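3-dehydroquinate dehydratase (Clostridium difficile, PDB 3JS3) catalyses the cis-dehydration of 3-dehydroquinate to 3-dehydroshikimate through an imine intermediate, the third step of the chorismate pathway. Local coordinates at residues R6-K11 with A170-I175; P20-P25 with C45-E50. One frame throughout, in Å; residues are numbered along the deposited sequence.

Overall arrangement
Both contacts reach the parallel sheet of the TIM barrel and the bound DHS, through Lys174 in contact 1 and Glu50 in contact 2. Their centres are 14 Å apart and the two do not touch, although their nearest atoms come to about 5 Å. Contact 2 joins neighbouring barrel strands by a regular backbone ladder and is buried for most of its length. Contact 1 is smaller, without backbone hydrogen bonds between its segments: side chains of the N-terminal hairpin strand 8-10 and of the exposed Arg6 before it meet the start of strand 172-177, apolar inside and charged at Arg6.

Contact 1: R6-K11 with A170-I175; sequences RKVQVK and ADLPKI. With DHS (3-amino-4,5-dihydroxy-cyclohex-1-enecarboxylate), chain E.
The N-terminal beta hairpin of strands 8-10 and 13-15 meets the start of barrel strand 172-177 here, with Val8 directed at Asp171 and Leu172. Val8 CG2 lies 3.5 Å from the backbone O of Asp171 and 3.8 Å from CD2 of Leu172, the two apolar side chains meeting tip to tip. CG2, anti to the carbonyl carbon of Val8 and beside its backbone N, makes these contacts. Pro203 and Ile15 pack against both Val8 and Leu172, so the apolar patch is buried on several sides.

Toward the exposed end, the extended Arg6 chain crosses Asp171 at a slant and makes a weak salt bridge, NH2 to OD1 at 3.4 Å with an N-H...O angle of 142°. Guanidinium and carboxylate planes stand 74° apart, and only one carboxylate oxygen takes part. The firmer hold on this carboxylate is through OD2, which accepts from the backbone N of Val142 and from NE2 of His136.

In this type I dehydroquinase, strand 172-177, which packs on the hairpin at its start, carries the Schiff-base lysine further along. Beyond Pro173, Lys174 sends a fully extended side chain into the barrel, its CG anti to the backbone N (chi1 174°), and NZ is covalently joined to C3 of DHS at 1.3 Å, a length consistent with an imine. His147, the proton donor and acceptor, touches the lysine chain, while Arg86, Ser236 and Gln240 are among the residues hydrogen-bonding the ligand.

Contact 2: P20-P25 with C45-E50; sequences PKICVP and CLDIIE. With DHS (3-amino-4,5-dihydroxy-cyclohex-1-enecarboxylate), chain E.
Strands 21-26 and 48-52 run parallel, and packing is close and buried where Cys23, Val24 and Pro25 pair with Ile48, Ile49 and Glu50. In mid-ladder Val24 N donates to Ile48 O at 3.0 Å and Val24 O accepts from Glu50 N at 2.9 Å. On the face shared with Ile48, Cys23 SG, anti to its backbone N (chi1 -177°), packs 3.6 Å from Glu50 CB. The Val24 side chain, on the other face, crosses that of Leu46 at about a right angle, CG2 to CD2 at 3.8 Å.

These strands, with helix 31-41 between them, form a beta-alpha-beta crossover of the TIM barrel. Toward the strands' C-terminal ends the extended Glu50 takes both DHS hydroxyls, OE1 from O3 at 2.6 Å and OE2 from O2 at 2.5 Å; Thr84 also hydrogen-bonds OE2.

The more open end, where Lys21, Leu46 and Asp47 are partly exposed, is still held by Asp47 OD2, which accepts from Ile22 N at 2.8 Å through its anti lone pair, while Ile22 O receives both Asp47 N and Ile48 N. Lys21 lays CB and CD across the carboxylate; its NZ, 5.2 Å from Asp47 OD1, makes a weak hydrogen bond to Arg19 O.

Contact 1: R6-K11 with A170-I175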
loop_
_atom_site.group_PDB
_atom_site.type_symbol
_atom_site.label_atom_id
_atom_site.label_comp_id
_atom_site.label_asym_id
_atom_site.label_seq_id
_atom_site.Cartn_x
_atom_site.Cartn_y
_atom_site.Cartn_z
ATOM N N ARG A 6 -17.710 -16.155 -9.517
ATOM C CA ARG A 6 -18.715 -16.247 -8.480
ATOM C C ARG A 6 -18.304 -15.452 -7.252
ATOM O O ARG A 6 -17.120 -15.180 -7.026
ATOM C CB ARG A 6 -19.120 -17.688 -8.155
ATOM C CG ARG A 6 -18.094 -18.652 -7.589
ATOM C CD ARG A 6 -18.860 -19.947 -7.274
ATOM N NE ARG A 6 -18.061 -21.073 -6.800
ATOM C CZ ARG A 6 -17.724 -21.289 -5.529
ATOM N NH1 ARG A 6 -17.005 -22.365 -5.220
ATOM N NH2 ARG A 6 -18.085 -20.436 -4.565
ATOM N N LYS A 7 -19.316 -14.997 -6.525
ATOM C CA LYS A 7 -19.135 -14.242 -5.296
ATOM C C LYS A 7 -19.577 -15.122 -4.149
ATOM O O LYS A 7 -20.409 -16.014 -4.323
ATOM C CB LYS A 7 -19.991 -12.974 -5.272
ATOM C CG LYS A 7 -19.535 -11.821 -6.153
ATOM C CD LYS A 7 -19.785 -12.048 -7.636
ATOM C CE LYS A 7 -19.605 -10.741 -8.400
ATOM N NZ LYS A 7 -20.547 -9.688 -7.902
ATOM N N VAL A 8 -19.036 -14.835 -2.980
ATOM C CA VAL A 8 -19.338 -15.565 -1.791
ATOM C C VAL A 8 -20.129 -14.645 -0.876
ATOM O O VAL A 8 -19.581 -13.738 -0.261
ATOM C CB VAL A 8 -18.038 -16.025 -1.089
ATOM C CG1 VAL A 8 -18.342 -16.661 0.271
ATOM C CG2 VAL A 8 -17.263 -16.976 -2.000
ATOM N N GLN A 9 -21.431 -14.884 -0.801
ATOM C CA GLN A 9 -22.311 -14.100 0.033
ATOM C C GLN A 9 -22.426 -14.754 1.417
ATOM O O GLN A 9 -22.635 -15.962 1.515
ATOM C CB GLN A 9 -23.698 -14.050 -0.638
ATOM C CG GLN A 9 -24.724 -13.172 0.057
ATOM C CD GLN A 9 -24.393 -11.696 -0.056
ATOM O OE1 GLN A 9 -23.736 -11.264 -1.014
ATOM N NE2 GLN A 9 -24.888 -10.903 0.895
ATOM N N VAL A 10 -22.236 -13.965 2.475
ATOM C CA VAL A 10 -22.435 -14.427 3.843
ATOM C C VAL A 10 -23.205 -13.301 4.575
ATOM O O VAL A 10 -22.644 -12.253 4.909
ATOM C CB VAL A 10 -21.121 -14.845 4.547
ATOM C CG1 VAL A 10 -20.590 -16.123 3.936
ATOM C CG2 VAL A 10 -20.068 -13.724 4.504
ATOM N N LYS A 11 -24.509 -13.516 4.768
ATOM C CA LYS A 11 -25.399 -12.526 5.380
ATOM C C LYS A 11 -25.466 -11.277 4.495
ATOM O O LYS A 11 -25.711 -11.390 3.294
ATOM C CB LYS A 11 -24.994 -12.189 6.820
ATOM C CG LYS A 11 -24.996 -13.377 7.765
ATOM C CD LYS A 11 -24.780 -12.921 9.208
ATOM C CE LYS A 11 -24.675 -14.094 10.184
ATOM N NZ LYS A 11 -25.887 -14.949 10.201
ATOM N N ALA A 170 -13.008 -25.297 -2.698
ATOM C CA ALA A 170 -12.908 -24.153 -1.789
ATOM C C ALA A 170 -13.740 -23.009 -2.284
ATOM O O ALA A 170 -13.612 -22.599 -3.415
ATOM C CB ALA A 170 -11.459 -23.683 -1.644
ATOM N N ASP A 171 -14.599 -22.487 -1.438
ATOM C CA ASP A 171 -15.360 -21.307 -1.811
ATOM C C ASP A 171 -14.400 -20.116 -1.879
ATOM O O ASP A 171 -14.618 -19.193 -2.656
ATOM C CB ASP A 171 -16.445 -21.040 -0.787
ATOM C CG ASP A 171 -17.468 -22.127 -0.750
ATOM O OD1 ASP A 171 -18.304 -22.157 -1.662
ATOM O OD2 ASP A 171 -17.453 -22.928 0.213
ATOM N N LEU A 172 -13.326 -20.170 -1.077
ATOM C CA LEU A 172 -12.305 -19.121 -0.998
ATOM C C LEU A 172 -10.891 -19.671 -0.744
ATOM O O LEU A 172 -10.530 -19.983 0.407
ATOM C CB LEU A 172 -12.646 -18.157 0.141
ATOM C CG LEU A 172 -13.895 -17.273 0.038
ATOM C CD1 LEU A 172 -14.251 -16.737 1.400
ATOM C CD2 LEU A 172 -13.712 -16.142 -0.969
ATOM N N PRO A 173 -10.086 -19.829 -1.810
ATOM C CA PRO A 173 -8.724 -20.267 -1.556
ATOM C C PRO A 173 -7.987 -19.177 -0.767
ATOM O O PRO A 173 -8.190 -17.991 -1.005
ATOM C CB PRO A 173 -8.112 -20.399 -2.950
ATOM C CG PRO A 173 -9.230 -20.371 -3.905
ATOM C CD PRO A 173 -10.408 -19.751 -3.241
ATOM N N LYS A 174 -7.133 -19.582 0.160
ATOM C CA LYS A 174 -6.382 -18.636 0.953
ATOM C C LYS A 174 -4.931 -19.074 1.069
ATOM O O LYS A 174 -4.665 -20.223 1.436
ATOM C CB LYS A 174 -6.940 -18.583 2.362
ATOM C CG LYS A 174 -6.115 -17.726 3.280
ATOM C CD LYS A 174 -6.614 -17.760 4.703
ATOM C CE LYS A 174 -5.683 -16.997 5.600
ATOM N NZ LYS A 174 -5.954 -17.132 7.058
ATOM N N ILE A 175 -4.003 -18.164 0.782
ATOM C CA ILE A 175 -2.602 -18.477 0.952
ATOM C C ILE A 175 -1.872 -17.303 1.619
ATOM O O ILE A 175 -2.043 -16.141 1.232
ATOM C CB ILE A 175 -1.914 -18.874 -0.394
ATOM C CG1 ILE A 175 -0.643 -19.667 -0.113
ATOM C CG2 ILE A 175 -1.601 -17.651 -1.252
ATOM C CD1 ILE A 175 0.068 -20.230 -1.376
HETATM C C1 DHS E . -4.220 -14.538 8.822
HETATM C C3 DHS E . -5.649 -16.506 8.192
HETATM C C4 DHS E . -6.325 -16.403 9.573
HETATM C C5 DHS E . -5.408 -15.807 10.629
HETATM C C6 DHS E . -4.894 -14.457 10.154
HETATM C C7 DHS E . -3.268 -13.466 8.504
HETATM C C2 DHS E . -4.526 -15.509 7.951
HETATM O O2 DHS E . -6.717 -17.718 9.955
HETATM O O3 DHS E . -6.063 -15.533 11.874
HETATM O O4 DHS E . -2.282 -13.662 7.742
HETATM O O5 DHS E . -3.452 -12.350 9.039
#

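Contact 2: P20-P25 with C45-E50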
loop_
_atom_site.group_PDB
_atom_site.type_symbol
_atom_site.label_atom_id
_atom_site.label_comp_id
_atom_site.label_asym_id
_atom_site.label_seq_id
_atom_site.Cartn_x
_atom_site.Cartn_y
_atom_site.Cartn_z
ATOM N N PRO A 20 -12.250 -4.750 -0.342
ATOM C CA PRO A 20 -11.939 -5.991 0.375
ATOM C C PRO A 20 -12.624 -5.986 1.765
ATOM O O PRO A 20 -12.743 -4.929 2.407
ATOM C CB PRO A 20 -10.426 -5.961 0.510
ATOM C CG PRO A 20 -9.946 -4.983 -0.522
ATOM C CD PRO A 20 -11.047 -4.024 -0.779
ATOM N N LYS A 21 -13.038 -7.162 2.225
ATOM C CA LYS A 21 -13.736 -7.276 3.477
ATOM C C LYS A 21 -12.778 -7.494 4.625
ATOM O O LYS A 21 -11.860 -8.320 4.536
ATOM C CB LYS A 21 -14.771 -8.410 3.410
ATOM C CG LYS A 21 -15.674 -8.319 2.196
ATOM C CD LYS A 21 -16.301 -6.927 2.051
ATOM C CE LYS A 21 -17.065 -6.822 0.772
ATOM N NZ LYS A 21 -17.525 -5.455 0.586
ATOM N N ILE A 22 -12.988 -6.738 5.698
ATOM C CA ILE A 22 -12.147 -6.841 6.880
ATOM C C ILE A 22 -12.632 -7.930 7.809
ATOM O O ILE A 22 -13.817 -7.966 8.191
ATOM C CB ILE A 22 -12.115 -5.520 7.690
ATOM C CG1 ILE A 22 -11.523 -4.404 6.848
ATOM C CG2 ILE A 22 -11.299 -5.718 8.975
ATOM C CD1 ILE A 22 -11.610 -2.989 7.488
ATOM N N CYS A 23 -11.702 -8.780 8.222
ATOM C CA CYS A 23 -11.996 -9.858 9.136
ATOM C C CYS A 23 -11.204 -9.647 10.401
ATOM O O CYS A 23 -10.006 -9.426 10.354
ATOM C CB CYS A 23 -11.639 -11.196 8.524
ATOM S SG CYS A 23 -12.062 -12.604 9.597
ATOM N N VAL A 24 -11.879 -9.696 11.539
ATOM C CA VAL A 24 -11.214 -9.470 12.796
ATOM C C VAL A 24 -11.229 -10.754 13.627
ATOM O O VAL A 24 -12.284 -11.360 13.848
ATOM C CB VAL A 24 -11.848 -8.293 13.550
ATOM C CG1 VAL A 24 -11.081 -8.008 14.832
ATOM C CG2 VAL A 24 -11.883 -7.031 12.640
ATOM N N PRO A 25 -10.049 -11.196 14.056
ATOM C CA PRO A 25 -9.964 -12.416 14.847
ATOM C C PRO A 25 -10.324 -12.257 16.315
ATOM O O PRO A 25 -10.127 -11.207 16.887
ATOM C CB PRO A 25 -8.469 -12.783 14.761
ATOM C CG PRO A 25 -7.996 -12.138 13.527
ATOM C CD PRO A 25 -8.739 -10.815 13.530
ATOM N N CYS A 45 -16.632 -1.212 13.175
ATOM C CA CYS A 45 -16.678 -1.223 11.730
ATOM C C CYS A 45 -15.841 -2.359 11.176
ATOM O O CYS A 45 -14.625 -2.266 11.107
ATOM C CB CYS A 45 -16.188 0.101 11.174
ATOM S SG CYS A 45 -16.821 0.352 9.521
ATOM N N LEU A 46 -16.507 -3.433 10.782
ATOM C CA LEU A 46 -15.838 -4.611 10.249
ATOM C C LEU A 46 -16.852 -5.435 9.489
ATOM O O LEU A 46 -18.052 -5.193 9.585
ATOM C CB LEU A 46 -15.216 -5.432 11.392
ATOM C CG LEU A 46 -16.195 -5.915 12.463
ATOM C CD1 LEU A 46 -17.047 -7.085 11.907
ATOM C CD2 LEU A 46 -15.448 -6.331 13.747
ATOM N N ASP A 47 -16.371 -6.427 8.756
ATOM C CA ASP A 47 -17.249 -7.250 7.950
ATOM C C ASP A 47 -17.490 -8.678 8.467
ATOM O O ASP A 47 -18.627 -9.154 8.478
ATOM C CB ASP A 47 -16.683 -7.297 6.560
ATOM C CG ASP A 47 -16.626 -5.921 5.919
ATOM O OD1 ASP A 47 -17.691 -5.313 5.769
ATOM O OD2 ASP A 47 -15.520 -5.471 5.532
ATOM N N ILE A 48 -16.434 -9.342 8.914
ATOM C CA ILE A 48 -16.521 -10.715 9.361
ATOM C C ILE A 48 -15.702 -10.867 10.621
ATOM O O ILE A 48 -14.736 -10.149 10.825
ATOM C CB ILE A 48 -15.899 -11.655 8.277
ATOM C CG1 ILE A 48 -16.528 -11.418 6.900
ATOM C CG2 ILE A 48 -16.024 -13.139 8.653
ATOM C CD1 ILE A 48 -15.792 -12.170 5.747
ATOM N N ILE A 49 -16.068 -11.810 11.467
ATOM C CA ILE A 49 -15.292 -12.102 12.681
ATOM C C ILE A 49 -14.799 -13.529 12.533
ATOM O O ILE A 49 -15.554 -14.398 12.085
ATOM C CB ILE A 49 -16.145 -12.001 13.963
ATOM C CG1 ILE A 49 -16.463 -10.546 14.284
ATOM C CG2 ILE A 49 -15.422 -12.607 15.169
ATOM C CD1 ILE A 49 -17.458 -10.381 15.448
ATOM N N GLU A 50 -13.523 -13.756 12.850
ATOM C CA GLU A 50 -12.928 -15.093 12.824
ATOM C C GLU A 50 -12.683 -15.565 14.241
ATOM O O GLU A 50 -12.023 -14.869 15.027
ATOM C CB GLU A 50 -11.565 -15.111 12.112
ATOM C CG GLU A 50 -10.839 -16.495 12.173
ATOM C CD GLU A 50 -9.430 -16.523 11.490
ATOM O OE1 GLU A 50 -8.627 -15.600 11.682
ATOM O OE2 GLU A 50 -9.103 -17.511 10.827
HETATM C C1 DHS E . -4.220 -14.538 8.822
HETATM C C3 DHS E . -5.649 -16.506 8.192
HETATM C C4 DHS E . -6.325 -16.403 9.573
HETATM C C5 DHS E . -5.408 -15.807 10.629
HETATM C C6 DHS E . -4.894 -14.457 10.154
HETATM C C7 DHS E . -3.268 -13.466 8.504
HETATM C C2 DHS E . -4.526 -15.509 7.951
HETATM O O2 DHS E . -6.717 -17.718 9.955
HETATM O O3 DHS E . -6.063 -15.533 11.874
HETATM O O4 DHS E . -2.282 -13.662 7.742
HETATM O O5 DHS E . -3.452 -12.350 9.039
#